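Local coordinates for protein catalase-3 (Neurospora crassa, PDB 4AJ9) that breaks down hydrogen peroxide to oxygen and water at a heme centre, probably protecting the cell from peroxide damage, at residues 263-277 against 302-315. Numbering follows the deposited sequence.
Sequences IESGNAPSWELAVQL and APLQVLGEMTLNRN
Trp271 and Met310 form a hydrogen-bonded pair of two antiparallel strands, each backbone N-H reaching the other's carbonyl. Outer backbone bonds join Leu312 to Pro269 and pair Val275 with Gln305. Between them the register slips by one residue: Leu307 and Gly308 both face Leu273, a classic beta bulge. Leu273 O takes a short bond from Leu307 N (2.7 Å) and a weak one from Gly308 N (3.4 Å), while Leu273 N gives its hydrogen to Gly308 O.

Side-chain hydrogen bonds hold both ends and one point between them. Gln276 NE2 reaches Ala302 O at 2.6 Å, nearly straight (170°) and within the planes of both carbonyl and amide; the glutamine chain runs extended from CG to bring it there. Leu297 O takes a second bond from this nitrogen and His229 binds OE1, so the buried amide is fixed at both atoms. At the other end Asn315 ND2, also bonded to Trp260 O, meets Glu264 OE2 at 3.0 Å, on the anti side but tilted 27° out of the carboxylate plane. The hydroxyls Ser270 OG and Thr311 OG1 pair at 2.6 Å on the sheet face that also carries Glu272 and Glu309, whose OE2 atoms lie 4.4 Å apart and probably repel mildly.

Apolar contacts gather around Trp271 and Val275, whose side chains lie on the other face. Leu312 brings CD1 obliquely to Trp271 CZ3 (3.6 Å), and Leu307 crosses Val275 at about a right angle, with Leu307 CD1 3.8 Å from Val275 CG1.

The pair thus illustrates how neighbouring strands build the antiparallel beta-barrel of the catalase fold: 270-278 also pairs with 223-232, and 305-314 with 68-77. Trp271 and Leu312 pack against Phe103 of strand 96-104, while Ile263, at the end of helix 254-264, touches Ala71 of strand 68-77.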
ATOM      1  N   ILE C 263     -30.001 -15.603 -14.054  1.00  7.16           N
ATOM      2  CA  ILE C 263     -29.766 -14.525 -15.004  1.00 12.46           C
ATOM      3  C   ILE C 263     -29.407 -15.037 -16.402  1.00 11.83           C
ATOM      4  O   ILE C 263     -29.908 -14.522 -17.408  1.00  7.54           O
ATOM      5  CB  ILE C 263     -28.697 -13.540 -14.477  1.00  8.74           C
ATOM      6  CG1 ILE C 263     -29.253 -12.790 -13.263  1.00  7.10           C
ATOM      7  CG2 ILE C 263     -28.263 -12.571 -15.577  1.00  6.32           C
ATOM      8  CD1 ILE C 263     -28.236 -11.915 -12.533  1.00 10.30           C
ATOM      9  N   GLU C 264     -28.553 -16.052 -16.471  1.00 10.80           N
ATOM     10  CA  GLU C 264     -28.141 -16.588 -17.767  1.00 12.75           C
ATOM     11  C   GLU C 264     -29.330 -17.185 -18.502  1.00 11.18           C
ATOM     12  O   GLU C 264     -29.409 -17.111 -19.724  1.00 12.58           O
ATOM     13  CB  GLU C 264     -27.059 -17.655 -17.608  1.00 13.39           C
ATOM     14  CG  GLU C 264     -25.662 -17.111 -17.401  1.00 29.14           C
ATOM     15  CD  GLU C 264     -25.229 -16.185 -18.525  1.00 44.68           C
ATOM     16  OE1 GLU C 264     -25.624 -16.437 -19.689  1.00 31.38           O
ATOM     17  OE2 GLU C 264     -24.494 -15.209 -18.239  1.00 30.46           O
ATOM     18  N   SER C 265     -30.255 -17.774 -17.751  1.00 11.20           N
ATOM     19  CA  SER C 265     -31.362 -18.513 -18.350  1.00 11.72           C
ATOM     20  C   SER C 265     -32.521 -17.602 -18.756  1.00 12.01           C
ATOM     21  O   SER C 265     -33.532 -18.064 -19.292  1.00 16.34           O
ATOM     22  CB  SER C 265     -31.853 -19.604 -17.398  1.00 14.70           C
ATOM     23  OG  SER C 265     -32.461 -19.044 -16.250  1.00 13.15           O
ATOM     24  N   GLY C 266     -32.371 -16.312 -18.485  1.00  9.86           N
ATOM     25  CA  GLY C 266     -33.367 -15.336 -18.875  1.00 12.26           C
ATOM     26  C   GLY C 266     -34.454 -15.211 -17.830  1.00 15.30           C
ATOM     27  O   GLY C 266     -35.524 -14.679 -18.102  1.00 17.93           O
ATOM     28  N   ASN C 267     -34.173 -15.715 -16.633  1.00 10.57           N
ATOM     29  CA  ASN C 267     -35.106 -15.642 -15.514  1.00  9.37           C
ATOM     30  C   ASN C 267     -34.627 -14.630 -14.484  1.00  7.49           C
ATOM     31  O   ASN C 267     -34.446 -14.962 -13.318  1.00  9.64           O
ATOM     32  CB  ASN C 267     -35.256 -17.004 -14.849  1.00 10.61           C
ATOM     33  CG  ASN C 267     -36.067 -17.975 -15.685  1.00 16.91           C
ATOM     34  OD1 ASN C 267     -37.299 -17.943 -15.676  1.00 13.87           O
ATOM     35  ND2 ASN C 267     -35.383 -18.850 -16.402  1.00 15.31           N
ATOM     36  N   ALA C 268     -34.417 -13.397 -14.930  1.00  5.23           N
ATOM     37  CA  ALA C 268     -33.895 -12.353 -14.053  1.00  7.65           C
ATOM     38  C   ALA C 268     -34.784 -12.177 -12.831  1.00  7.92           C
ATOM     39  O   ALA C 268     -36.012 -12.136 -12.945  1.00  9.94           O
ATOM     40  CB  ALA C 268     -33.786 -11.043 -14.813  1.00  6.78           C
ATOM     41  N   PRO C 269     -34.169 -12.068 -11.645  1.00  7.01           N
ATOM     42  CA  PRO C 269     -34.976 -11.848 -10.441  1.00  8.28           C
ATOM     43  C   PRO C 269     -35.351 -10.374 -10.285  1.00 10.77           C
ATOM     44  O   PRO C 269     -34.608  -9.499 -10.752  1.00  8.67           O
ATOM     45  CB  PRO C 269     -34.034 -12.294  -9.319  1.00  7.41           C
ATOM     46  CG  PRO C 269     -32.657 -11.977  -9.853  1.00  8.38           C
ATOM     47  CD  PRO C 269     -32.728 -12.185 -11.345  1.00  9.82           C
ATOM     48  N   SER C 270     -36.496 -10.108  -9.652  1.00  6.19           N
ATOM     49  CA  SER C 270     -36.930  -8.745  -9.370  1.00  8.94           C
ATOM     50  C   SER C 270     -37.259  -8.549  -7.899  1.00  8.97           C
ATOM     51  O   SER C 270     -37.552  -9.508  -7.185  1.00  7.67           O
ATOM     52  CB  SER C 270     -38.149  -8.361 -10.214  1.00  9.64           C
ATOM     53  OG  SER C 270     -37.826  -8.409 -11.585  1.00 12.43           O
ATOM     54  N   TRP C 271     -37.185  -7.290  -7.463  1.00  6.00           N
ATOM     55  CA  TRP C 271     -37.628  -6.878  -6.140  1.00  8.96           C
ATOM     56  C   TRP C 271     -38.327  -5.547  -6.298  1.00 11.13           C
ATOM     57  O   TRP C 271     -37.867  -4.680  -7.055  1.00  7.74           O
ATOM     58  CB  TRP C 271     -36.445  -6.644  -5.200  1.00  6.41           C
ATOM     59  CG  TRP C 271     -35.686  -7.862  -4.787  1.00  9.66           C
ATOM     60  CD1 TRP C 271     -35.801  -8.535  -3.606  1.00  9.51           C
ATOM     61  CD2 TRP C 271     -34.670  -8.533  -5.536  1.00  6.54           C
ATOM     62  NE1 TRP C 271     -34.921  -9.585  -3.572  1.00  6.20           N
ATOM     63  CE2 TRP C 271     -34.218  -9.613  -4.750  1.00 11.09           C
ATOM     64  CE3 TRP C 271     -34.105  -8.333  -6.801  1.00  5.08           C
ATOM     65  CZ2 TRP C 271     -33.230 -10.492  -5.186  1.00  7.34           C
ATOM     66  CZ3 TRP C 271     -33.118  -9.204  -7.232  1.00  7.38           C
ATOM     67  CH2 TRP C 271     -32.688 -10.272  -6.426  1.00  6.49           C
ATOM     68  N   GLU C 272     -39.429  -5.363  -5.585  1.00  7.21           N
ATOM     69  CA  GLU C 272     -40.042  -4.040  -5.570  1.00  6.02           C
ATOM     70  C   GLU C 272     -39.384  -3.210  -4.478  1.00  5.24           C
ATOM     71  O   GLU C 272     -39.092  -3.717  -3.395  1.00  5.93           O
ATOM     72  CB  GLU C 272     -41.566  -4.129  -5.404  1.00 12.85           C
ATOM     73  CG  GLU C 272     -42.279  -4.388  -6.747  1.00  8.63           C
ATOM     74  CD  GLU C 272     -43.744  -4.720  -6.605  1.00 15.12           C
ATOM     75  OE1 GLU C 272     -44.199  -4.984  -5.474  1.00 21.85           O
ATOM     76  OE2 GLU C 272     -44.445  -4.715  -7.640  1.00 31.36           O
ATOM     77  N   LEU C 273     -39.106  -1.948  -4.784  1.00  6.50           N
ATOM     78  CA  LEU C 273     -38.643  -1.007  -3.774  1.00  5.15           C
ATOM     79  C   LEU C 273     -39.869  -0.422  -3.090  1.00 10.52           C
ATOM     80  O   LEU C 273     -40.727   0.146  -3.749  1.00 12.44           O
ATOM     81  CB  LEU C 273     -37.856   0.138  -4.419  1.00  5.54           C
ATOM     82  CG  LEU C 273     -37.285   1.156  -3.423  1.00  7.09           C
ATOM     83  CD1 LEU C 273     -36.379   0.476  -2.401  1.00  3.27           C
ATOM     84  CD2 LEU C 273     -36.538   2.258  -4.153  1.00  8.78           C
ATOM     85  N   ALA C 274     -39.942  -0.557  -1.771  1.00  8.52           N
ATOM     86  CA  ALA C 274     -41.062  -0.010  -1.026  1.00 11.46           C
ATOM     87  C   ALA C 274     -40.524   0.778   0.151  1.00  6.70           C
ATOM     88  O   ALA C 274     -39.391   0.551   0.592  1.00  9.12           O
ATOM     89  CB  ALA C 274     -41.979  -1.126  -0.551  1.00  8.30           C
ATOM     90  N   VAL C 275     -41.330   1.705   0.655  1.00  6.87           N
ATOM     91  CA  VAL C 275     -40.934   2.516   1.802  1.00  8.03           C
ATOM     92  C   VAL C 275     -42.034   2.571   2.853  1.00 10.99           C
ATOM     93  O   VAL C 275     -43.227   2.492   2.545  1.00  9.29           O
ATOM     94  CB  VAL C 275     -40.628   3.975   1.401  1.00 11.34           C
ATOM     95  CG1 VAL C 275     -39.326   4.060   0.579  1.00  7.09           C
ATOM     96  CG2 VAL C 275     -41.804   4.575   0.639  1.00  8.53           C
ATOM     97  N   GLN C 276     -41.625   2.707   4.101  1.00  7.21           N
ATOM     98  CA  GLN C 276     -42.544   3.155   5.130  1.00  8.34           C
ATOM     99  C   GLN C 276     -42.220   4.625   5.318  1.00  8.23           C
ATOM    100  O   GLN C 276     -41.057   4.996   5.331  1.00  5.49           O
ATOM    101  CB  GLN C 276     -42.320   2.375   6.420  1.00 10.24           C
ATOM    102  CG  GLN C 276     -42.731   0.909   6.308  1.00  9.92           C
ATOM    103  CD  GLN C 276     -42.424   0.122   7.567  1.00 13.62           C
ATOM    104  OE1 GLN C 276     -41.266  -0.200   7.845  1.00 12.01           O
ATOM    105  NE2 GLN C 276     -43.461  -0.196   8.336  1.00  5.64           N
ATOM    106  N   LEU C 277     -43.244   5.463   5.436  1.00  7.71           N
ATOM    107  CA  LEU C 277     -43.032   6.893   5.588  1.00  7.80           C
ATOM    108  C   LEU C 277     -43.601   7.367   6.926  1.00 14.00           C
ATOM    109  O   LEU C 277     -44.755   7.092   7.246  1.00 13.40           O
ATOM    110  CB  LEU C 277     -43.666   7.646   4.410  1.00 13.62           C
ATOM    111  CG  LEU C 277     -43.025   7.307   3.057  1.00 11.93           C
ATOM    112  CD1 LEU C 277     -43.799   7.865   1.859  1.00 13.42           C
ATOM    113  CD2 LEU C 277     -41.583   7.804   3.046  1.00  8.78           C
ATOM    114  N   ALA C 302     -47.507   1.365   9.734  1.00 10.75           N
ATOM    115  CA  ALA C 302     -47.110   2.099   8.534  1.00 12.25           C
ATOM    116  C   ALA C 302     -46.878   1.088   7.428  1.00 10.80           C
ATOM    117  O   ALA C 302     -45.856   0.389   7.419  1.00 11.65           O
ATOM    118  CB  ALA C 302     -45.850   2.908   8.794  1.00 11.62           C
ATOM    119  N   PRO C 303     -47.844   0.982   6.508  1.00 12.03           N
ATOM    120  CA  PRO C 303     -47.836  -0.019   5.440  1.00 14.58           C
ATOM    121  C   PRO C 303     -46.758   0.284   4.409  1.00 14.84           C
ATOM    122  O   PRO C 303     -46.341   1.436   4.284  1.00 12.22           O
ATOM    123  CB  PRO C 303     -49.215   0.147   4.804  1.00 15.90           C
ATOM    124  CG  PRO C 303     -49.556   1.578   5.045  1.00 30.43           C
ATOM    125  CD  PRO C 303     -48.994   1.895   6.405  1.00 13.31           C
ATOM    126  N   LEU C 304     -46.318  -0.740   3.685  1.00 10.98           N
ATOM    127  CA  LEU C 304     -45.330  -0.557   2.632  1.00 13.14           C
ATOM    128  C   LEU C 304     -45.948   0.172   1.456  1.00 14.13           C
ATOM    129  O   LEU C 304     -47.063  -0.134   1.037  1.00 18.60           O
ATOM    130  CB  LEU C 304     -44.783  -1.911   2.170  1.00 14.49           C
ATOM    131  CG  LEU C 304     -44.122  -2.745   3.270  1.00 14.79           C
ATOM    132  CD1 LEU C 304     -43.819  -4.156   2.795  1.00 16.20           C
ATOM    133  CD2 LEU C 304     -42.864  -2.054   3.751  1.00 15.40           C
ATOM    134  N   GLN C 305     -45.220   1.145   0.928  1.00 10.82           N
ATOM    135  CA  GLN C 305     -45.658   1.852  -0.264  1.00 10.34           C
ATOM    136  C   GLN C 305     -44.619   1.630  -1.348  1.00  9.96           C
ATOM    137  O   GLN C 305     -43.463   2.044  -1.207  1.00  8.97           O
ATOM    138  CB  GLN C 305     -45.848   3.339   0.040  1.00  7.84           C
ATOM    139  CG  GLN C 305     -46.729   3.586   1.265  1.00 10.90           C
ATOM    140  CD  GLN C 305     -46.984   5.053   1.516  1.00 17.68           C
ATOM    141  OE1 GLN C 305     -47.435   5.776   0.630  1.00 20.81           O
ATOM    142  NE2 GLN C 305     -46.680   5.507   2.725  1.00 12.98           N
ATOM    143  N   VAL C 306     -45.026   0.940  -2.409  1.00  9.74           N
ATOM    144  CA  VAL C 306     -44.117   0.565  -3.489  1.00 10.62           C
ATOM    145  C   VAL C 306     -43.756   1.766  -4.374  1.00 14.43           C
ATOM    146  O   VAL C 306     -44.631   2.490  -4.847  1.00  8.23           O
ATOM    147  CB  VAL C 306     -44.719  -0.580  -4.350  1.00 10.05           C
ATOM    148  CG1 VAL C 306     -43.819  -0.907  -5.538  1.00 14.38           C
ATOM    149  CG2 VAL C 306     -44.965  -1.823  -3.497  1.00 12.01           C
ATOM    150  N   LEU C 307     -42.461   1.983  -4.587  1.00  8.49           N
ATOM    151  CA  LEU C 307     -42.003   3.115  -5.386  1.00  6.15           C
ATOM    152  C   LEU C 307     -41.564   2.695  -6.782  1.00 10.52           C
ATOM    153  O   LEU C 307     -41.588   3.494  -7.723  1.00 10.62           O
ATOM    154  CB  LEU C 307     -40.836   3.845  -4.683  1.00  9.63           C
ATOM    155  CG  LEU C 307     -41.094   4.491  -3.318  1.00 12.16           C
ATOM    156  CD1 LEU C 307     -39.914   5.375  -2.895  1.00  9.09           C
ATOM    157  CD2 LEU C 307     -42.377   5.310  -3.333  1.00  9.91           C
ATOM    158  N   GLY C 308     -41.151   1.442  -6.916  1.00  9.22           N
ATOM    159  CA  GLY C 308     -40.687   0.944  -8.196  1.00  9.69           C
ATOM    160  C   GLY C 308     -40.158  -0.474  -8.126  1.00  9.89           C
ATOM    161  O   GLY C 308     -40.386  -1.200  -7.144  1.00  6.81           O
ATOM    162  N   GLU C 309     -39.456  -0.882  -9.180  1.00  6.83           N
ATOM    163  CA  GLU C 309     -38.969  -2.254  -9.250  1.00  9.48           C
ATOM    164  C   GLU C 309     -37.565  -2.318  -9.811  1.00  9.69           C
ATOM    165  O   GLU C 309     -37.221  -1.577 -10.733  1.00  8.79           O
ATOM    166  CB  GLU C 309     -39.897  -3.099 -10.123  1.00  9.48           C
ATOM    167  CG  GLU C 309     -39.493  -4.570 -10.197  1.00 23.02           C
ATOM    168  CD  GLU C 309     -40.547  -5.448 -10.860  1.00 32.08           C
ATOM    169  OE1 GLU C 309     -40.721  -5.345 -12.090  1.00 29.73           O
ATOM    170  OE2 GLU C 309     -41.196  -6.247 -10.154  1.00 28.56           O
ATOM    171  N   MET C 310     -36.765  -3.223  -9.259  1.00  8.53           N
ATOM    172  CA  MET C 310     -35.427  -3.470  -9.755  1.00  9.99           C
ATOM    173  C   MET C 310     -35.340  -4.906 -10.261  1.00  9.07           C
ATOM    174  O   MET C 310     -35.813  -5.825  -9.607  1.00  7.65           O
ATOM    175  CB  MET C 310     -34.417  -3.214  -8.628  1.00 10.33           C
ATOM    176  CG  MET C 310     -33.149  -4.039  -8.668  1.00 14.98           C
ATOM    177  SD  MET C 310     -32.026  -3.439  -7.390  1.00 10.72           S
ATOM    178  CE  MET C 310     -32.331  -4.598  -6.037  1.00  5.08           C
ATOM    179  N   THR C 311     -34.744  -5.082 -11.437  1.00  7.61           N
ATOM    180  CA  THR C 311     -34.559  -6.402 -12.032  1.00  8.85           C
ATOM    181  C   THR C 311     -33.073  -6.567 -12.347  1.00 12.95           C
ATOM    182  O   THR C 311     -32.478  -5.708 -13.005  1.00  8.18           O
ATOM    183  CB  THR C 311     -35.383  -6.542 -13.327  1.00 10.75           C
ATOM    184  OG1 THR C 311     -36.774  -6.456 -13.007  1.00 11.18           O
ATOM    185  CG2 THR C 311     -35.124  -7.879 -14.011  1.00  9.98           C
ATOM    186  N   LEU C 312     -32.469  -7.646 -11.851  1.00  7.24           N
ATOM    187  CA  LEU C 312     -31.069  -7.946 -12.154  1.00 10.69           C
ATOM    188  C   LEU C 312     -31.014  -8.872 -13.364  1.00 10.42           C
ATOM    189  O   LEU C 312     -31.453 -10.017 -13.286  1.00 10.82           O
ATOM    190  CB  LEU C 312     -30.372  -8.588 -10.945  1.00  7.04           C
ATOM    191  CG  LEU C 312     -30.475  -7.812  -9.634  1.00  8.54           C
ATOM    192  CD1 LEU C 312     -29.776  -8.537  -8.477  1.00  4.06           C
ATOM    193  CD2 LEU C 312     -29.915  -6.406  -9.819  1.00  9.67           C
ATOM    194  N   ASN C 313     -30.493  -8.382 -14.488  1.00  8.04           N
ATOM    195  CA  ASN C 313     -30.524  -9.175 -15.715  1.00  8.78           C
ATOM    196  C   ASN C 313     -29.194  -9.307 -16.456  1.00  4.71           C
ATOM    197  O   ASN C 313     -29.149  -9.825 -17.573  1.00  7.01           O
ATOM    198  CB  ASN C 313     -31.603  -8.643 -16.666  1.00  9.84           C
ATOM    199  CG  ASN C 313     -31.443  -7.168 -16.954  1.00 16.78           C
ATOM    200  OD1 ASN C 313     -30.391  -6.582 -16.692  1.00 11.32           O
ATOM    201  ND2 ASN C 313     -32.497  -6.551 -17.479  1.00 16.45           N
ATOM    202  N   ARG C 314     -28.107  -8.835 -15.853  1.00  6.84           N
ATOM    203  CA  ARG C 314     -26.793  -8.978 -16.488  1.00  8.77           C
ATOM    204  C   ARG C 314     -25.737  -9.475 -15.504  1.00  7.33           C
ATOM    205  O   ARG C 314     -25.473  -8.822 -14.496  1.00  8.30           O
ATOM    206  CB  ARG C 314     -26.324  -7.660 -17.116  1.00 13.40           C
ATOM    207  CG  ARG C 314     -27.136  -7.158 -18.305  1.00 29.97           C
ATOM    208  CD  ARG C 314     -26.913  -8.002 -19.556  1.00 45.53           C
ATOM    209  NE  ARG C 314     -27.453  -7.358 -20.753  1.00 59.96           N
ATOM    210  CZ  ARG C 314     -28.699  -7.509 -21.199  1.00 64.35           C
ATOM    211  NH1 ARG C 314     -29.558  -8.289 -20.552  1.00 43.16           N
ATOM    212  NH2 ARG C 314     -29.088  -6.875 -22.299  1.00 57.45           N
ATOM    213  N   ASN C 315     -25.140 -10.630 -15.800  1.00  6.57           N
ATOM    214  CA  ASN C 315     -24.010 -11.127 -15.019  1.00  7.50           C
ATOM    215  C   ASN C 315     -22.774 -10.295 -15.308  1.00  5.95           C
ATOM    216  O   ASN C 315     -22.668  -9.704 -16.371  1.00  5.28           O
ATOM    217  CB  ASN C 315     -23.733 -12.606 -15.347  1.00  5.97           C
ATOM    218  CG  ASN C 315     -24.734 -13.536 -14.685  1.00  4.67           C
ATOM    219  OD1 ASN C 315     -25.106 -13.328 -13.531  1.00  7.89           O
ATOM    220  ND2 ASN C 315     -25.194 -14.549 -15.418  1.00  7.83           N
TER
HETATM  221  O   HOH W   1     -31.141 -12.021 -17.801  1.00 18.79           O
HETATM  222  O   HOH W   2     -45.864   4.175   4.947  1.00 10.51           O